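Local coordinates for mandelate racemase/muconate lactonizing enzyme family protein (PDB 3T9P) that probably catalyses an isomerase-type reaction on an acid substrate, as a putative mandelate racemase/muconate lactonizing enzyme of the enolase superfamily, at residues A308-H320 with Y342-Y354. Sequence-based numbering, arbitrary orientation.
Sequences AANLSLVTMCTMH and YPWQEGLFLGDPY
Tyr354 brings its hydroxyl to the first turn of helix 313-322. Its OH accepts from Met316 N at 2.9 Å and gives a weak bond to Ser312 O. One hydroxyl thus serves both an N-terminal N-H of the helix and the carbonyl of the N-cap residue. Leu311 CD2 lies over one face of the Tyr354 ring, a CH-pi contact 4.2 Å from the centroid. Met319 SD lies at the edge of the Tyr354 ring, 4.0 Å from Tyr354 CE1, a Met-aromatic contact. A leucine in place of Tyr354 would probably leave Met316 N without its acceptor and Met319 without its aromatic partner.

Gln345 holds the loop before the helix. Its CG sits between the backbone N and carbonyl carbon (chi1 79°), and the chain then runs extended, which carries OE1 to Leu311 N at 2.7 Å. The N-H comes from above the amide plane. A water bridges Leu311 O and Gln345 O. Asn310 turns its amide across the edge of the Trp344 ring, Asn310 CG 3.6 Å from Trp344 CH2. Asn310 OD1 accepts from Ser312 N, which closes an Asx turn, and also takes a bond from Ser312 OG. The Phe349 ring points its edge at Leu313 N.

The contact packs the loop between strands 332-335 and 360-363 against the N-terminal end of helix 313-322, in the C-terminal barrel domain. Tyr354 also touches Phe334 of strand 332-335, while Met319 reaches strand 360-363.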
# COMPACT_ATOMS: atom_id res chain seq x y z
N ALA A 308 -15.75 -5.73 -9.66
CA ALA A 308 -16.40 -4.45 -9.82
C ALA A 308 -17.59 -4.57 -8.88
O ALA A 308 -18.55 -5.23 -9.24
CB ALA A 308 -16.94 -4.20 -11.33
N ALA A 309 -17.60 -3.83 -7.79
CA ALA A 309 -18.59 -4.17 -6.76
C ALA A 309 -19.63 -3.09 -6.52
O ALA A 309 -20.45 -3.25 -5.64
CB ALA A 309 -17.88 -4.58 -5.46
N ASN A 310 -19.66 -2.05 -7.37
CA ASN A 310 -20.68 -1.04 -7.28
C ASN A 310 -20.91 -0.38 -8.62
O ASN A 310 -20.09 -0.55 -9.54
CB ASN A 310 -20.37 -0.00 -6.15
CG ASN A 310 -19.09 0.73 -6.36
OD1 ASN A 310 -18.95 1.49 -7.29
ND2 ASN A 310 -18.09 0.49 -5.48
N LEU A 311 -21.97 0.44 -8.71
CA LEU A 311 -22.26 1.12 -9.93
C LEU A 311 -21.72 2.54 -9.99
O LEU A 311 -22.35 3.42 -10.64
CB LEU A 311 -23.74 0.97 -10.35
CG LEU A 311 -24.22 -0.52 -10.40
CD1 LEU A 311 -25.75 -0.63 -10.81
CD2 LEU A 311 -23.36 -1.30 -11.40
N SER A 312 -20.52 2.75 -9.40
CA SER A 312 -19.77 3.91 -9.79
C SER A 312 -19.18 3.67 -11.20
O SER A 312 -19.63 2.76 -11.86
CB SER A 312 -18.72 4.20 -8.76
OG SER A 312 -17.65 3.28 -8.87
N LEU A 313 -18.20 4.44 -11.64
CA LEU A 313 -17.63 4.24 -12.97
C LEU A 313 -16.89 2.84 -13.11
O LEU A 313 -16.60 2.36 -14.21
CB LEU A 313 -16.64 5.36 -13.20
CG LEU A 313 -16.14 5.38 -14.65
CD1 LEU A 313 -17.23 5.72 -15.57
CD2 LEU A 313 -14.88 6.30 -14.81
N VAL A 314 -16.49 2.29 -11.97
CA VAL A 314 -15.72 1.02 -12.00
C VAL A 314 -16.42 -0.04 -12.91
O VAL A 314 -15.78 -0.80 -13.60
CB VAL A 314 -15.39 0.51 -10.56
CG1 VAL A 314 -16.70 0.10 -9.77
CG2 VAL A 314 -14.35 -0.72 -10.60
N THR A 315 -17.74 -0.12 -12.85
CA THR A 315 -18.40 -1.12 -13.65
C THR A 315 -18.25 -0.83 -15.17
O THR A 315 -17.88 -1.76 -15.94
CB THR A 315 -19.89 -1.37 -13.16
OG1 THR A 315 -19.83 -1.92 -11.83
CG2 THR A 315 -20.70 -2.46 -14.13
N MET A 316 -18.45 0.38 -15.59
CA MET A 316 -18.26 0.76 -17.03
C MET A 316 -16.79 0.58 -17.46
O MET A 316 -16.52 0.03 -18.53
CB MET A 316 -18.72 2.24 -17.28
CG MET A 316 -18.63 2.68 -18.82
SD MET A 316 -19.54 1.46 -19.85
CE MET A 316 -21.21 1.93 -19.42
N CYS A 317 -15.83 0.90 -16.58
CA CYS A 317 -14.39 0.65 -17.00
C CYS A 317 -14.15 -0.84 -17.22
O CYS A 317 -13.42 -1.26 -18.21
CB CYS A 317 -13.44 1.14 -15.92
SG CYS A 317 -13.41 2.96 -15.68
N THR A 318 -14.69 -1.66 -16.28
CA THR A 318 -14.62 -3.09 -16.42
C THR A 318 -15.28 -3.61 -17.73
O THR A 318 -14.75 -4.54 -18.40
CB THR A 318 -15.20 -3.79 -15.18
OG1 THR A 318 -14.50 -3.28 -14.03
CG2 THR A 318 -14.94 -5.22 -15.24
N MET A 319 -16.42 -3.06 -18.09
CA MET A 319 -17.08 -3.46 -19.30
C MET A 319 -16.19 -3.19 -20.55
O MET A 319 -16.09 -4.06 -21.43
CB MET A 319 -18.37 -2.61 -19.44
CG MET A 319 -19.50 -3.17 -18.52
SD MET A 319 -20.86 -2.00 -18.17
CE MET A 319 -21.44 -1.71 -19.93
N HIS A 320 -15.60 -1.98 -20.64
CA HIS A 320 -14.71 -1.65 -21.74
C HIS A 320 -13.51 -2.55 -21.71
O HIS A 320 -13.08 -3.06 -22.79
CB HIS A 320 -14.22 -0.19 -21.73
CG HIS A 320 -15.28 0.81 -22.09
ND1 HIS A 320 -15.31 1.46 -23.32
CD2 HIS A 320 -16.40 1.22 -21.42
CE1 HIS A 320 -16.35 2.30 -23.33
NE2 HIS A 320 -17.03 2.17 -22.20
N TYR A 342 -26.45 1.04 -1.38
CA TYR A 342 -25.52 2.06 -1.88
C TYR A 342 -26.32 3.33 -2.24
O TYR A 342 -26.40 3.71 -3.42
CB TYR A 342 -24.81 1.57 -3.16
CG TYR A 342 -23.90 0.35 -3.03
CD1 TYR A 342 -23.00 0.26 -2.01
CD2 TYR A 342 -23.94 -0.70 -4.00
CE1 TYR A 342 -22.07 -0.86 -1.89
CE2 TYR A 342 -23.06 -1.80 -3.90
CZ TYR A 342 -22.13 -1.87 -2.86
OH TYR A 342 -21.26 -2.93 -2.78
N PRO A 343 -26.83 4.05 -1.21
CA PRO A 343 -27.61 5.25 -1.59
C PRO A 343 -26.73 6.26 -2.30
O PRO A 343 -27.21 7.05 -3.10
CB PRO A 343 -28.08 5.83 -0.22
CG PRO A 343 -27.19 5.18 0.86
CD PRO A 343 -26.67 3.86 0.24
N TRP A 344 -25.44 6.27 -1.99
CA TRP A 344 -24.51 7.22 -2.64
C TRP A 344 -24.24 6.99 -4.15
O TRP A 344 -23.74 7.92 -4.83
CB TRP A 344 -23.20 7.29 -1.89
CG TRP A 344 -22.58 5.86 -1.78
CD1 TRP A 344 -22.73 4.96 -0.76
CD2 TRP A 344 -21.82 5.17 -2.80
NE1 TRP A 344 -22.06 3.76 -1.07
CE2 TRP A 344 -21.45 3.89 -2.27
CE3 TRP A 344 -21.35 5.52 -4.06
CZ2 TRP A 344 -20.65 2.96 -3.00
CZ3 TRP A 344 -20.52 4.58 -4.75
CH2 TRP A 344 -20.21 3.34 -4.20
N GLN A 345 -24.56 5.83 -4.70
CA GLN A 345 -24.34 5.67 -6.15
C GLN A 345 -25.58 6.10 -7.02
O GLN A 345 -25.51 6.14 -8.27
CB GLN A 345 -23.88 4.26 -6.48
CG GLN A 345 -25.15 3.27 -6.49
CD GLN A 345 -24.79 1.81 -6.75
OE1 GLN A 345 -23.59 1.46 -6.74
NE2 GLN A 345 -25.82 0.92 -6.91
N GLU A 346 -26.69 6.47 -6.36
CA GLU A 346 -27.89 6.97 -7.09
C GLU A 346 -27.71 8.42 -7.58
O GLU A 346 -27.26 9.28 -6.83
CB GLU A 346 -29.13 6.91 -6.19
CG GLU A 346 -29.61 5.51 -5.99
CD GLU A 346 -30.29 4.90 -7.26
OE1 GLU A 346 -30.47 5.57 -8.29
OE2 GLU A 346 -30.60 3.69 -7.29
N GLY A 347 -28.00 8.67 -8.86
CA GLY A 347 -27.81 9.99 -9.43
C GLY A 347 -26.38 10.34 -9.82
O GLY A 347 -26.11 11.51 -10.14
N LEU A 348 -25.44 9.38 -9.87
CA LEU A 348 -24.11 9.74 -10.35
C LEU A 348 -24.13 10.07 -11.80
O LEU A 348 -23.48 11.08 -12.19
CB LEU A 348 -23.07 8.61 -10.10
CG LEU A 348 -22.88 8.22 -8.68
CD1 LEU A 348 -21.91 6.99 -8.62
CD2 LEU A 348 -22.44 9.38 -7.80
N PHE A 349 -24.86 9.26 -12.61
CA PHE A 349 -24.78 9.40 -14.05
C PHE A 349 -26.20 9.74 -14.61
O PHE A 349 -27.19 9.35 -14.02
CB PHE A 349 -24.31 8.05 -14.65
CG PHE A 349 -23.00 7.62 -14.05
CD1 PHE A 349 -21.87 8.39 -14.24
CD2 PHE A 349 -22.91 6.44 -13.26
CE1 PHE A 349 -20.57 8.02 -13.67
CE2 PHE A 349 -21.63 6.03 -12.72
CZ PHE A 349 -20.48 6.86 -12.91
N LEU A 350 -26.24 10.41 -15.75
CA LEU A 350 -27.51 10.64 -16.47
C LEU A 350 -27.80 9.44 -17.37
O LEU A 350 -26.86 8.68 -17.73
CB LEU A 350 -27.38 11.91 -17.33
CG LEU A 350 -27.16 13.21 -16.52
CD1 LEU A 350 -26.85 14.45 -17.33
CD2 LEU A 350 -28.28 13.44 -15.51
N GLY A 351 -29.08 9.24 -17.72
CA GLY A 351 -29.43 8.11 -18.62
C GLY A 351 -29.37 6.71 -17.95
O GLY A 351 -29.57 6.52 -16.78
N ASP A 352 -29.06 5.69 -18.67
CA ASP A 352 -29.17 4.42 -18.01
C ASP A 352 -27.97 3.60 -18.53
O ASP A 352 -28.13 2.62 -19.25
CB ASP A 352 -30.49 3.80 -18.47
CG ASP A 352 -30.87 2.59 -17.67
OD1 ASP A 352 -30.30 2.38 -16.58
OD2 ASP A 352 -31.73 1.83 -18.14
N PRO A 353 -26.74 4.02 -18.18
CA PRO A 353 -25.54 3.31 -18.74
C PRO A 353 -25.44 1.83 -18.30
O PRO A 353 -24.85 0.99 -19.02
CB PRO A 353 -24.35 4.17 -18.23
CG PRO A 353 -24.91 4.83 -16.94
CD PRO A 353 -26.40 5.13 -17.28
N TYR A 354 -26.06 1.50 -17.17
CA TYR A 354 -26.04 0.11 -16.64
C TYR A 354 -27.32 -0.69 -16.85
O TYR A 354 -27.57 -1.71 -16.13
CB TYR A 354 -25.61 0.11 -15.18
CG TYR A 354 -24.20 0.71 -14.97
CD1 TYR A 354 -23.10 0.21 -15.67
CD2 TYR A 354 -23.99 1.77 -14.08
CE1 TYR A 354 -21.85 0.71 -15.46
CE2 TYR A 354 -22.68 2.33 -13.88
CZ TYR A 354 -21.61 1.78 -14.55
OH TYR A 354 -20.31 2.26 -14.41
O HOH W 1 -24.85 4.61 -10.32